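1H-3-hydroxy-4-oxoquinoline 2,4-dioxygenase (Pseudomonas putida, PDB 3IBT) catalyses the cofactor-independent cleavage of the 3-hydroxy-4-oxoquinoline ring by oxygen, giving N-formylanthranilate and carbon monoxide. Local coordinates at residues P22-L27 and R46-I51; Q90-S95 and K115-D120; V100-C105 and D197-L202; P206-I211 and H231-P236. One frame throughout, in Å; residues are numbered along the deposited sequence.

Interaction 1 (P22-L27 and R46-I51); sequences PTLFLL and RDFHVI
L24 and F48 meet where strand 23-27 runs parallel to the start of strand 49-53. With helix 40-44 between them, the two strands form a beta-alpha-beta unit of the alpha/beta-hydrolase fold. L24 CB lies 3.9 Å from H49 O. Its CG comes next, 4.0 Å from F48 CD2. CD1 continues outward, anti to CA (chi2 -176°), and stands over the middle of one F48 face. It is 3.5 Å from the ring centroid and 11° off the ring normal, a CH-pi contact. P22 O lies at the edge of the same ring. This carbonyl also accepts H49 N at 2.8 Å. The backbone of L24 faces the second strand with both polar atoms: L24 N donates to H49 O, and L24 O accepts I51 N. I51 O then takes L26 N. On the sheet face of T23, F25 and I51, the F25 ring lies alongside I51, with CD2 3.8 Å from I51 CB. L26 CG and V50 CG1 pack on the other face. T23 and H49 point the same way, and H49 NE2 bonds to E15 OE2. At the other end of the imidazole, H49 ND1 shares a hydrogen bond of 3.2 Å with T23 OG1.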
loop_
_atom_site.group_PDB
_atom_site.type_symbol
_atom_site.label_atom_id
_atom_site.label_comp_id
_atom_site.label_asym_id
_atom_site.label_seq_id
_atom_site.Cartn_x
_atom_site.Cartn_y
_atom_site.Cartn_z
ATOM N N PRO A 22 -2.573 -14.477 15.015
ATOM C CA PRO A 22 -2.012 -14.382 13.668
ATOM C C PRO A 22 -1.569 -12.956 13.339
ATOM O O PRO A 22 -2.373 -12.024 13.429
ATOM C CB PRO A 22 -3.177 -14.805 12.767
ATOM C CG PRO A 22 -4.074 -15.593 13.630
ATOM C CD PRO A 22 -3.934 -15.043 15.001
ATOM N N THR A 23 -0.293 -12.789 12.989
ATOM C CA THR A 23 0.278 -11.464 12.763
ATOM C C THR A 23 0.024 -10.979 11.336
ATOM O O THR A 23 0.180 -11.744 10.363
ATOM C CB THR A 23 1.762 -11.406 13.149
ATOM O OG1 THR A 23 1.908 -11.882 14.498
ATOM C CG2 THR A 23 2.288 -9.970 13.060
ATOM N N LEU A 24 -0.386 -9.709 11.252
ATOM C CA LEU A 24 -0.896 -9.100 10.041
ATOM C C LEU A 24 -0.347 -7.701 9.969
ATOM O O LEU A 24 -0.578 -6.906 10.877
ATOM C CB LEU A 24 -2.412 -9.005 10.124
ATOM C CG LEU A 24 -3.211 -9.090 8.824
ATOM C CD1 LEU A 24 -4.695 -8.879 9.112
ATOM C CD2 LEU A 24 -2.747 -8.078 7.838
ATOM N N PHE A 25 0.380 -7.391 8.905
ATOM C CA PHE A 25 0.950 -6.061 8.746
ATOM C C PHE A 25 0.047 -5.187 7.893
ATOM O O PHE A 25 -0.407 -5.616 6.791
ATOM C CB PHE A 25 2.312 -6.140 8.062
ATOM C CG PHE A 25 3.445 -6.432 8.985
ATOM C CD1 PHE A 25 3.879 -7.733 9.167
ATOM C CD2 PHE A 25 4.097 -5.395 9.650
ATOM C CE1 PHE A 25 4.969 -8.024 10.036
ATOM C CE2 PHE A 25 5.190 -5.652 10.539
ATOM C CZ PHE A 25 5.632 -6.970 10.732
ATOM N N LEU A 26 -0.210 -3.968 8.372
ATOM C CA LEU A 26 -0.927 -3.002 7.550
ATOM C C LEU A 26 0.006 -1.925 7.007
ATOM O O LEU A 26 0.378 -1.021 7.757
ATOM C CB LEU A 26 -2.110 -2.408 8.322
ATOM C CG LEU A 26 -3.365 -3.254 8.569
ATOM C CD1 LEU A 26 -4.558 -2.330 8.792
ATOM C CD2 LEU A 26 -3.683 -4.219 7.426
ATOM N N LEU A 27 0.361 -2.017 5.713
ATOM C CA LEU A 27 1.404 -1.164 5.061
ATOM C C LEU A 27 0.849 -0.134 4.098
ATOM O O LEU A 27 0.197 -0.491 3.111
ATOM C CB LEU A 27 2.385 -2.021 4.253
ATOM C CG LEU A 27 3.049 -3.232 4.903
ATOM C CD1 LEU A 27 3.675 -4.190 3.839
ATOM C CD2 LEU A 27 4.053 -2.759 5.940
ATOM N N ARG A 46 -9.432 -7.792 16.652
ATOM C CA ARG A 46 -10.228 -8.831 17.256
ATOM C C ARG A 46 -9.564 -10.183 16.967
ATOM O O ARG A 46 -9.491 -11.048 17.864
ATOM C CB ARG A 46 -11.625 -8.750 16.617
ATOM C CG ARG A 46 -12.795 -9.447 17.352
ATOM C CD ARG A 46 -14.079 -9.492 16.422
ATOM N NE ARG A 46 -13.863 -10.123 15.090
ATOM C CZ ARG A 46 -14.826 -10.428 14.196
ATOM N NH1 ARG A 46 -16.115 -10.166 14.457
ATOM N NH2 ARG A 46 -14.500 -11.018 13.032
ATOM N N ASP A 47 -9.069 -10.329 15.721
ATOM C CA ASP A 47 -8.663 -11.621 15.162
ATOM C C ASP A 47 -7.182 -11.753 15.007
ATOM O O ASP A 47 -6.620 -12.828 15.215
ATOM C CB ASP A 47 -9.302 -11.834 13.804
ATOM C CG ASP A 47 -10.801 -11.785 13.871
ATOM O OD1 ASP A 47 -11.331 -12.144 14.932
ATOM O OD2 ASP A 47 -11.459 -11.377 12.884
ATOM N N PHE A 48 -6.560 -10.638 14.672
ATOM C CA PHE A 48 -5.168 -10.606 14.335
ATOM C C PHE A 48 -4.346 -9.768 15.284
ATOM O O PHE A 48 -4.881 -8.933 15.995
ATOM C CB PHE A 48 -5.051 -9.957 13.006
ATOM C CG PHE A 48 -5.761 -10.670 11.950
ATOM C CD1 PHE A 48 -7.053 -10.325 11.618
ATOM C CD2 PHE A 48 -5.128 -11.674 11.243
ATOM C CE1 PHE A 48 -7.695 -10.970 10.615
ATOM C CE2 PHE A 48 -5.771 -12.324 10.240
ATOM C CZ PHE A 48 -7.054 -11.971 9.927
ATOM N N HIS A 49 -3.034 -9.989 15.263
ATOM C CA HIS A 49 -2.051 -9.113 15.906
ATOM C C HIS A 49 -1.687 -8.083 14.843
ATOM O O HIS A 49 -1.142 -8.455 13.803
ATOM C CB HIS A 49 -0.841 -9.967 16.311
ATOM C CG HIS A 49 0.327 -9.189 16.840
ATOM N ND1 HIS A 49 1.599 -9.723 16.905
ATOM C CD2 HIS A 49 0.421 -7.930 17.335
ATOM C CE1 HIS A 49 2.425 -8.827 17.416
ATOM N NE2 HIS A 49 1.736 -7.730 17.683
ATOM N N VAL A 50 -2.008 -6.807 15.051
ATOM C CA VAL A 50 -1.964 -5.874 13.913
ATOM C C VAL A 50 -0.946 -4.772 14.034
ATOM O O VAL A 50 -1.073 -3.892 14.897
ATOM C CB VAL A 50 -3.314 -5.224 13.627
ATOM C CG1 VAL A 50 -3.162 -4.195 12.536
ATOM C CG2 VAL A 50 -4.352 -6.273 13.245
ATOM N N ILE A 51 0.031 -4.798 13.123
ATOM C CA ILE A 51 1.128 -3.831 13.108
ATOM C C ILE A 51 1.012 -2.833 11.952
ATOM O O ILE A 51 1.157 -3.220 10.805
ATOM C CB ILE A 51 2.494 -4.532 12.991
ATOM C CG1 ILE A 51 2.547 -5.799 13.859
ATOM C CG2 ILE A 51 3.583 -3.554 13.336
ATOM C CD1 ILE A 51 3.828 -5.950 14.747
#

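Interaction 2 (Q90-S95 and K115-D120); sequences QMVSTS and KTIIID. Unlike the reference sequence in segment 115-120: I118 (reference Val).
The peptide groups of M91, S93 and S95 bond to those of I117 and I119 in two parallel strands. These lie in the middle of the alpha/beta-hydrolase sheet, joined by helix 97-107. M91 O takes I117 N. I117 O takes S93 N at 3.0 Å. S95 N donates to I119 O at 2.8 Å. On one sheet face, V92 is the hub. Its CG2 lies beside I117, 3.6 Å from CB. Its CG1, anti to the backbone N, crosses to I119 CD1, also at 3.6 Å. The opposite face carries S93 and I118, where S93 OG lies 3.5 Å from I118 CG2. S93 OG also bonds to N101 ND2 of the connecting helix. The strand ends probably carry residues of the active site. T94 and S95 probably bind substrate, as in related enzymes. S95, with positive phi (53°), sits in the sharp strand-to-helix turn of the nucleophile elbow. The D120 carboxylate is held by S213 N and Q214 N through OD1. OD2 makes a weak hydrogen bond to ND1 of H244, consistent with D120 raising the basicity of that histidine. A water donates to D120 O at 2.7 Å and shares a weak hydrogen bond of 3.4 Å with S95 OG.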
loop_
_atom_site.group_PDB
_atom_site.type_symbol
_atom_site.label_atom_id
_atom_site.label_comp_id
_atom_site.label_asym_id
_atom_site.label_seq_id
_atom_site.Cartn_x
_atom_site.Cartn_y
_atom_site.Cartn_z
ATOM N N GLN A 90 1.339 -12.192 7.659
ATOM C CA GLN A 90 0.757 -11.809 6.397
ATOM C C GLN A 90 0.928 -10.322 6.288
ATOM O O GLN A 90 1.333 -9.683 7.277
ATOM C CB GLN A 90 -0.691 -12.189 6.403
ATOM C CG GLN A 90 -0.840 -13.629 6.094
ATOM C CD GLN A 90 -1.740 -14.332 7.059
ATOM O OE1 GLN A 90 -1.641 -14.134 8.282
ATOM N NE2 GLN A 90 -2.629 -15.174 6.532
HETATM N N MSE A 91 0.676 -9.767 5.093
HETATM C CA MSE A 91 0.699 -8.319 4.915
HETATM C C MSE A 91 -0.388 -7.818 4.005
HETATM O O MSE A 91 -0.833 -8.519 3.118
HETATM C CB MSE A 91 2.060 -7.865 4.432
HETATM C CG MSE A 91 2.784 -8.907 3.629
HETATM SE SE MSE A 91 4.592 -8.234 3.183
HETATM C CE MSE A 91 5.336 -8.149 5.012
ATOM N N VAL A 92 -0.828 -6.598 4.244
ATOM C CA VAL A 92 -1.844 -5.989 3.441
ATOM C C VAL A 92 -1.301 -4.645 3.115
ATOM O O VAL A 92 -0.977 -3.876 4.003
ATOM C CB VAL A 92 -3.151 -5.816 4.244
ATOM C CG1 VAL A 92 -4.022 -4.688 3.686
ATOM C CG2 VAL A 92 -3.938 -7.136 4.342
ATOM N N SER A 93 -1.195 -4.348 1.831
ATOM C CA SER A 93 -0.582 -3.083 1.421
ATOM C C SER A 93 -1.498 -2.213 0.582
ATOM O O SER A 93 -2.454 -2.687 -0.048
ATOM C CB SER A 93 0.768 -3.315 0.705
ATOM O OG SER A 93 0.621 -4.128 -0.450
ATOM N N THR A 94 -1.208 -0.923 0.600
ATOM C CA THR A 94 -1.989 0.055 -0.129
ATOM C C THR A 94 -1.242 0.620 -1.330
ATOM O O THR A 94 -0.030 0.915 -1.255
ATOM C CB THR A 94 -2.382 1.187 0.811
ATOM O OG1 THR A 94 -3.703 0.924 1.282
ATOM C CG2 THR A 94 -2.331 2.611 0.114
ATOM N N SER A 95 -1.961 0.751 -2.448
ATOM C CA SER A 95 -1.456 1.564 -3.535
ATOM C C SER A 95 -0.027 1.123 -3.920
ATOM O O SER A 95 0.180 -0.047 -4.235
ATOM C CB SER A 95 -1.493 3.038 -3.108
ATOM O OG SER A 95 -1.150 3.871 -4.198
ATOM N N LYS A 115 0.142 -16.166 0.879
ATOM C CA LYS A 115 -0.968 -15.245 0.618
ATOM C C LYS A 115 -0.638 -13.817 0.966
ATOM O O LYS A 115 0.080 -13.529 1.935
ATOM C CB LYS A 115 -2.163 -15.587 1.453
ATOM C CG LYS A 115 -2.854 -16.817 1.052
ATOM C CD LYS A 115 -4.278 -16.815 1.591
ATOM C CE LYS A 115 -4.729 -18.207 1.989
ATOM N NZ LYS A 115 -6.214 -18.199 2.220
ATOM N N THR A 116 -1.222 -12.898 0.213
ATOM C CA THR A 116 -0.951 -11.485 0.451
ATOM C C THR A 116 -2.115 -10.632 -0.081
ATOM O O THR A 116 -2.902 -11.102 -0.908
ATOM C CB THR A 116 0.401 -11.130 -0.180
ATOM O OG1 THR A 116 0.823 -9.832 0.244
ATOM C CG2 THR A 116 0.318 -11.197 -1.698
ATOM N N ILE A 117 -2.277 -9.407 0.406
ATOM C CA ILE A 117 -3.372 -8.587 -0.084
ATOM C C ILE A 117 -2.830 -7.262 -0.452
ATOM O O ILE A 117 -1.960 -6.716 0.192
ATOM C CB ILE A 117 -4.406 -8.335 0.997
ATOM C CG1 ILE A 117 -5.040 -9.661 1.429
ATOM C CG2 ILE A 117 -5.436 -7.266 0.535
ATOM C CD1 ILE A 117 -6.075 -9.539 2.396
ATOM N N ILE A 118 -3.396 -6.729 -1.495
ATOM C CA ILE A 118 -3.051 -5.417 -1.991
ATOM C C ILE A 118 -4.342 -4.641 -2.178
ATOM O O ILE A 118 -5.385 -5.224 -2.457
ATOM C CB ILE A 118 -2.325 -5.547 -3.309
ATOM C CG1 ILE A 118 -3.051 -6.577 -4.196
ATOM C CG2 ILE A 118 -0.883 -5.979 -3.065
ATOM C CD1 ILE A 118 -2.301 -6.932 -5.411
ATOM N N ILE A 119 -4.282 -3.337 -2.003
ATOM C CA ILE A 119 -5.481 -2.536 -2.016
ATOM C C ILE A 119 -5.273 -1.371 -2.979
ATOM O O ILE A 119 -4.341 -0.589 -2.827
ATOM C CB ILE A 119 -5.822 -2.021 -0.613
ATOM C CG1 ILE A 119 -6.059 -3.202 0.324
ATOM C CG2 ILE A 119 -7.026 -1.118 -0.647
ATOM C CD1 ILE A 119 -6.369 -2.823 1.725
ATOM N N ASP A 120 -6.123 -1.260 -3.986
ATOM C CA ASP A 120 -6.130 -0.078 -4.802
ATOM C C ASP A 120 -4.785 0.262 -5.387
ATOM O O ASP A 120 -4.329 1.405 -5.305
ATOM C CB ASP A 120 -6.736 1.132 -4.096
ATOM C CG ASP A 120 -7.764 1.823 -4.993
ATOM O OD1 ASP A 120 -8.967 1.730 -4.668
ATOM O OD2 ASP A 120 -7.393 2.381 -6.075
HETATM O O HOH W 1 -2.444 2.490 -6.966
#

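Interaction 3 (V100-C105 and D197-L202); sequences VNIDVC and DRMDSL. Unlike the reference sequence in segment 197-202: D200 (reference Glu).
I102 of helix 97-107 meets R198 of helix 195-200 and L202 just beyond. The contact is buried and small. Its apolar part centres on I102 CG2. This methyl lies 3.6 Å from L202 CD2, and the two side chains cross at about a right angle. I102 CG1 also faces M199 CG, more loosely, at 4.4 Å. A mixed contact follows: the same CG2 stands over one face of the R198 guanidinium, near its centre and 4.0 Å from NE. The ionic part is a salt bridge of 3.2 Å between D103 OD1 and R198 NH1. The oxygen comes to the guanidinium near its plane, while the carboxylate is turned 60° against that plane. R198 gets there because its chain is bent at chi2 (49°). NH1 also pairs with E106 OE1 of helix 97-107, and W192 makes a cation-pi contact with the group. A methionine in place of R198 would probably leave D103 and E106 without their shared cation. Within 197-202, S201 OG and S201 N both bond to R198 O from one face. The chemistry implies that one buried arginine probably balances two carboxylates of helix 97-107, while an isoleucine methyl lies against its flat side.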
loop_
_atom_site.group_PDB
_atom_site.type_symbol
_atom_site.label_atom_id
_atom_site.label_comp_id
_atom_site.label_asym_id
_atom_site.label_seq_id
_atom_site.Cartn_x
_atom_site.Cartn_y
_atom_site.Cartn_z
ATOM N N VAL A 100 6.366 -2.924 -2.684
ATOM C CA VAL A 100 7.105 -3.450 -1.506
ATOM C C VAL A 100 6.590 -4.845 -1.041
ATOM O O VAL A 100 7.352 -5.787 -0.866
ATOM C CB VAL A 100 7.061 -2.426 -0.312
ATOM C CG1 VAL A 100 7.805 -2.939 0.904
ATOM C CG2 VAL A 100 7.562 -1.032 -0.754
ATOM N N ASN A 101 5.280 -4.947 -0.853
ATOM C CA ASN A 101 4.605 -6.200 -0.554
ATOM C C ASN A 101 5.078 -7.370 -1.448
ATOM O O ASN A 101 5.576 -8.396 -0.942
ATOM C CB ASN A 101 3.100 -5.977 -0.709
ATOM C CG ASN A 101 2.274 -7.128 -0.189
ATOM O OD1 ASN A 101 2.767 -8.257 -0.031
ATOM N ND2 ASN A 101 0.990 -6.859 0.073
ATOM N N ILE A 102 4.953 -7.206 -2.768
ATOM C CA ILE A 102 5.338 -8.264 -3.676
ATOM C C ILE A 102 6.829 -8.567 -3.635
ATOM O O ILE A 102 7.248 -9.715 -3.810
ATOM C CB ILE A 102 4.841 -7.978 -5.091
ATOM C CG1 ILE A 102 3.330 -7.910 -5.040
ATOM C CG2 ILE A 102 5.199 -9.093 -6.056
ATOM C CD1 ILE A 102 2.697 -9.151 -4.497
ATOM N N ASP A 103 7.635 -7.548 -3.378
ATOM C CA ASP A 103 9.075 -7.764 -3.252
ATOM C C ASP A 103 9.355 -8.755 -2.117
ATOM O O ASP A 103 10.224 -9.633 -2.220
ATOM C CB ASP A 103 9.817 -6.451 -2.992
ATOM C CG ASP A 103 11.277 -6.501 -3.469
ATOM O OD1 ASP A 103 11.515 -6.996 -4.598
ATOM O OD2 ASP A 103 12.198 -6.047 -2.745
ATOM N N VAL A 104 8.589 -8.626 -1.041
ATOM C CA VAL A 104 8.849 -9.429 0.131
ATOM C C VAL A 104 8.344 -10.829 -0.139
ATOM O O VAL A 104 9.019 -11.792 0.192
ATOM C CB VAL A 104 8.256 -8.802 1.378
ATOM C CG1 VAL A 104 8.263 -9.777 2.511
ATOM C CG2 VAL A 104 9.032 -7.560 1.733
ATOM N N CYS A 105 7.196 -10.940 -0.797
ATOM C CA CYS A 105 6.707 -12.254 -1.196
ATOM C C CYS A 105 7.727 -12.951 -2.060
ATOM O O CYS A 105 7.790 -14.178 -2.079
ATOM C CB CYS A 105 5.401 -12.152 -1.957
ATOM S SG CYS A 105 3.950 -11.888 -0.915
ATOM N N ASP A 197 2.400 -7.538 -14.700
ATOM C CA ASP A 197 3.622 -8.181 -15.164
ATOM C C ASP A 197 4.518 -8.496 -14.004
ATOM O O ASP A 197 5.093 -9.572 -13.932
ATOM C CB ASP A 197 4.383 -7.272 -16.121
ATOM C CG ASP A 197 3.667 -7.084 -17.444
ATOM O OD1 ASP A 197 2.491 -7.465 -17.548
ATOM O OD2 ASP A 197 4.281 -6.566 -18.404
ATOM N N ARG A 198 4.676 -7.545 -13.098
ATOM C CA ARG A 198 5.410 -7.829 -11.873
ATOM C C ARG A 198 5.009 -9.203 -11.297
ATOM O O ARG A 198 5.855 -10.092 -11.159
ATOM C CB ARG A 198 5.179 -6.701 -10.859
ATOM C CG ARG A 198 5.761 -6.915 -9.508
ATOM C CD ARG A 198 7.166 -7.340 -9.629
ATOM N NE ARG A 198 7.906 -7.239 -8.372
ATOM C CZ ARG A 198 8.709 -8.200 -7.936
ATOM N NH1 ARG A 198 9.383 -8.055 -6.799
ATOM N NH2 ARG A 198 8.832 -9.318 -8.647
HETATM N N MSE A 199 3.711 -9.365 -11.031
HETATM C CA MSE A 199 3.145 -10.515 -10.344
HETATM C C MSE A 199 3.298 -11.767 -11.181
HETATM O O MSE A 199 3.711 -12.831 -10.686
HETATM C CB MSE A 199 1.664 -10.264 -9.983
HETATM C CG MSE A 199 1.455 -9.234 -8.852
HETATM SE SE MSE A 199 -0.424 -8.799 -8.265
HETATM C CE MSE A 199 -1.110 -7.817 -9.866
ATOM N N ASP A 200 3.003 -11.630 -12.461
ATOM C CA ASP A 200 3.111 -12.727 -13.382
ATOM C C ASP A 200 4.569 -13.280 -13.471
ATOM O O ASP A 200 4.804 -14.386 -13.950
ATOM C CB ASP A 200 2.571 -12.251 -14.735
ATOM C CG ASP A 200 1.875 -13.376 -15.552
ATOM O OD1 ASP A 200 1.964 -14.578 -15.148
ATOM O OD2 ASP A 200 1.244 -13.050 -16.613
ATOM N N SER A 201 5.547 -12.543 -12.954
ATOM C CA SER A 201 6.929 -12.949 -13.104
ATOM C C SER A 201 7.535 -13.464 -11.823
ATOM O O SER A 201 8.738 -13.727 -11.768
ATOM C CB SER A 201 7.771 -11.796 -13.636
ATOM O OG SER A 201 8.073 -10.911 -12.579
ATOM N N LEU A 202 6.730 -13.586 -10.780
ATOM C CA LEU A 202 7.201 -14.320 -9.607
ATOM C C LEU A 202 7.315 -15.795 -10.015
ATOM O O LEU A 202 6.477 -16.304 -10.777
ATOM C CB LEU A 202 6.267 -14.155 -8.409
ATOM C CG LEU A 202 5.804 -12.760 -7.992
ATOM C CD1 LEU A 202 4.588 -12.892 -7.170
ATOM C CD2 LEU A 202 6.825 -12.082 -7.190
#

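Interaction 4 (P206-I211 and H231-P236); sequences PEICHI and HSWFHP
I208 and W233 form the closely packed side of the contact between strand 207-212 and the edge strand 234-238. I208 CD1 lies 3.4 Å from W233 CZ3, and the two side chains run alongside each other. In the backbone, I208 N donates a nearly straight bond of 2.7 Å to W233 O (173° at the hydrogen). Farther along, H210 CB sits 3.8 Å from F234 CZ, and H210 N bonds to H235 O. The H210 ring points onward, where Q224 NE2 meets its ND1 and the backbone N of W121 meets its NE2. M199 of helix 195-200 packs on I208, W233 and F234. I208 and F234 are buried on this side, while W233 is partly exposed. The other side is more open, with E207 and H235 partly exposed and S232 exposed. There E207 bends at chi2 (-72°), which brings its carboxylate to the imidazole. H235 NE2 donates to E207 OE1 at 3.1 Å. The oxygen lies in the ring plane, but the nitrogen stands well above the carboxylate plane. E207 OE2 lies 3.5 Å from W233 CA. An alanine at E207 would leave H235 NE2 without this acceptor, and the imidazole would probably be set free to turn. The pairing is that of a parallel beta-alpha-beta unit, with helix 218-230 as its crossover, at the edge of the alpha/beta-hydrolase sheet.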
loop_
_atom_site.group_PDB
_atom_site.type_symbol
_atom_site.label_atom_id
_atom_site.label_comp_id
_atom_site.label_asym_id
_atom_site.label_seq_id
_atom_site.Cartn_x
_atom_site.Cartn_y
_atom_site.Cartn_z
ATOM N N PRO A 206 1.932 -16.645 -4.728
ATOM C CA PRO A 206 0.962 -16.744 -3.643
ATOM C C PRO A 206 -0.424 -16.550 -4.175
ATOM O O PRO A 206 -0.591 -16.081 -5.303
ATOM C CB PRO A 206 1.285 -15.534 -2.765
ATOM C CG PRO A 206 2.015 -14.629 -3.609
ATOM C CD PRO A 206 2.762 -15.440 -4.615
ATOM N N GLU A 207 -1.420 -16.862 -3.360
ATOM C CA GLU A 207 -2.751 -16.356 -3.638
ATOM C C GLU A 207 -2.710 -14.851 -3.307
ATOM O O GLU A 207 -2.283 -14.442 -2.204
ATOM C CB GLU A 207 -3.799 -17.139 -2.864
ATOM C CG GLU A 207 -3.670 -18.663 -3.066
ATOM C CD GLU A 207 -4.116 -19.169 -4.464
ATOM O OE1 GLU A 207 -5.335 -19.321 -4.660
ATOM O OE2 GLU A 207 -3.262 -19.459 -5.353
ATOM N N ILE A 208 -3.062 -14.042 -4.306
ATOM C CA ILE A 208 -3.053 -12.577 -4.198
ATOM C C ILE A 208 -4.478 -12.054 -4.341
ATOM O O ILE A 208 -5.188 -12.405 -5.301
ATOM C CB ILE A 208 -2.159 -11.915 -5.275
ATOM C CG1 ILE A 208 -0.817 -12.660 -5.354
ATOM C CG2 ILE A 208 -1.961 -10.418 -4.969
ATOM C CD1 ILE A 208 0.153 -12.123 -6.384
ATOM N N CYS A 209 -4.904 -11.231 -3.387
ATOM C CA CYS A 209 -6.241 -10.676 -3.418
ATOM C C CYS A 209 -6.108 -9.183 -3.544
ATOM O O CYS A 209 -5.463 -8.555 -2.704
ATOM C CB CYS A 209 -6.973 -11.027 -2.135
ATOM S SG CYS A 209 -8.584 -10.244 -1.906
ATOM N N HIS A 210 -6.688 -8.633 -4.611
ATOM C CA HIS A 210 -6.737 -7.188 -4.856
ATOM C C HIS A 210 -8.091 -6.598 -4.497
ATOM O O HIS A 210 -9.089 -6.843 -5.205
ATOM C CB HIS A 210 -6.455 -6.873 -6.337
ATOM C CG HIS A 210 -6.280 -5.405 -6.610
ATOM N ND1 HIS A 210 -6.746 -4.796 -7.752
ATOM C CD2 HIS A 210 -5.704 -4.420 -5.865
ATOM C CE1 HIS A 210 -6.445 -3.504 -7.718
ATOM N NE2 HIS A 210 -5.816 -3.249 -6.578
ATOM N N ILE A 211 -8.111 -5.822 -3.415
ATOM C CA ILE A 211 -9.277 -5.025 -2.994
ATOM C C ILE A 211 -9.162 -3.619 -3.568
ATOM O O ILE A 211 -8.099 -3.045 -3.574
ATOM C CB ILE A 211 -9.350 -4.925 -1.461
ATOM C CG1 ILE A 211 -9.516 -6.319 -0.834
ATOM C CG2 ILE A 211 -10.522 -4.089 -1.035
ATOM C CD1 ILE A 211 -9.115 -6.378 0.653
ATOM N N HIS A 231 -5.785 -16.804 -14.395
ATOM C CA HIS A 231 -4.699 -16.947 -13.475
ATOM C C HIS A 231 -5.241 -17.176 -12.070
ATOM O O HIS A 231 -5.515 -16.186 -11.370
ATOM C CB HIS A 231 -3.955 -15.635 -13.496
ATOM C CG HIS A 231 -3.298 -15.338 -14.802
ATOM N ND1 HIS A 231 -2.042 -15.812 -15.131
ATOM C CD2 HIS A 231 -3.712 -14.606 -15.856
ATOM C CE1 HIS A 231 -1.706 -15.377 -16.327
ATOM N NE2 HIS A 231 -2.703 -14.643 -16.789
ATOM N N SER A 232 -5.406 -18.435 -11.631
ATOM C CA SER A 232 -6.156 -18.681 -10.367
ATOM C C SER A 232 -5.467 -18.333 -9.013
ATOM O O SER A 232 -6.018 -18.549 -7.924
ATOM C CB SER A 232 -6.835 -20.067 -10.345
ATOM O OG SER A 232 -5.908 -21.111 -10.552
ATOM N N TRP A 233 -4.288 -17.738 -9.095
ATOM C CA TRP A 233 -3.631 -17.175 -7.934
ATOM C C TRP A 233 -4.121 -15.737 -7.723
ATOM O O TRP A 233 -3.661 -15.063 -6.766
ATOM C CB TRP A 233 -2.105 -17.210 -8.112
ATOM C CG TRP A 233 -1.644 -16.610 -9.396
ATOM C CD1 TRP A 233 -1.438 -17.268 -10.574
ATOM C CD2 TRP A 233 -1.346 -15.232 -9.654
ATOM N NE1 TRP A 233 -1.032 -16.387 -11.559
ATOM C CE2 TRP A 233 -0.970 -15.129 -11.023
ATOM C CE3 TRP A 233 -1.356 -14.076 -8.870
ATOM C CZ2 TRP A 233 -0.610 -13.927 -11.621
ATOM C CZ3 TRP A 233 -0.995 -12.861 -9.481
ATOM C CH2 TRP A 233 -0.615 -12.809 -10.843
ATOM N N PHE A 234 -5.035 -15.264 -8.597
ATOM C CA PHE A 234 -5.540 -13.874 -8.545
ATOM C C PHE A 234 -7.038 -13.803 -8.182
ATOM O O PHE A 234 -7.856 -14.618 -8.629
ATOM C CB PHE A 234 -5.177 -13.093 -9.828
ATOM C CG PHE A 234 -5.369 -11.593 -9.731
ATOM C CD1 PHE A 234 -4.478 -10.794 -9.043
ATOM C CD2 PHE A 234 -6.416 -10.972 -10.371
ATOM C CE1 PHE A 234 -4.670 -9.405 -8.939
ATOM C CE2 PHE A 234 -6.586 -9.581 -10.284
ATOM C CZ PHE A 234 -5.721 -8.806 -9.565
ATOM N N HIS A 235 -7.360 -12.843 -7.328
ATOM C CA HIS A 235 -8.630 -12.747 -6.640
ATOM C C HIS A 235 -8.960 -11.260 -6.445
ATOM O O HIS A 235 -8.699 -10.665 -5.374
ATOM C CB HIS A 235 -8.525 -13.410 -5.263
ATOM C CG HIS A 235 -8.086 -14.839 -5.301
ATOM N ND1 HIS A 235 -8.892 -15.851 -5.768
ATOM C CD2 HIS A 235 -6.931 -15.425 -4.927
ATOM C CE1 HIS A 235 -8.251 -17.002 -5.691
ATOM N NE2 HIS A 235 -7.055 -16.767 -5.189
ATOM N N PRO A 236 -9.547 -10.648 -7.477
ATOM C CA PRO A 236 -9.980 -9.266 -7.331
ATOM C C PRO A 236 -11.220 -9.204 -6.408
ATOM O O PRO A 236 -12.003 -10.158 -6.352
ATOM C CB PRO A 236 -10.334 -8.870 -8.746
ATOM C CG PRO A 236 -10.530 -10.139 -9.494
ATOM C CD PRO A 236 -9.909 -11.247 -8.776
#

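Interactions 1, 2 and 4 are three parallel strand pairs in one mixed sheet. Strands 23-27 and 89-94 are neighbours, as are 115-119 and 207-212, where I118 O probably accepts a hydrogen bond from I211 N. The centres of interactions 1 and 2 lie about 12 Å apart, those of 2 and 4 about 10 Å, and those of 1 and 4 about 20 Å. Interaction 3 joins helices 97-107 and 195-200, which pack against the sheet. Along the chain, interaction 1 closes first, the segments of 2 and 3 alternate, and 4 comes last. Interaction 2 carries part of the probable active site, near the centre of the chain, with the others built around it.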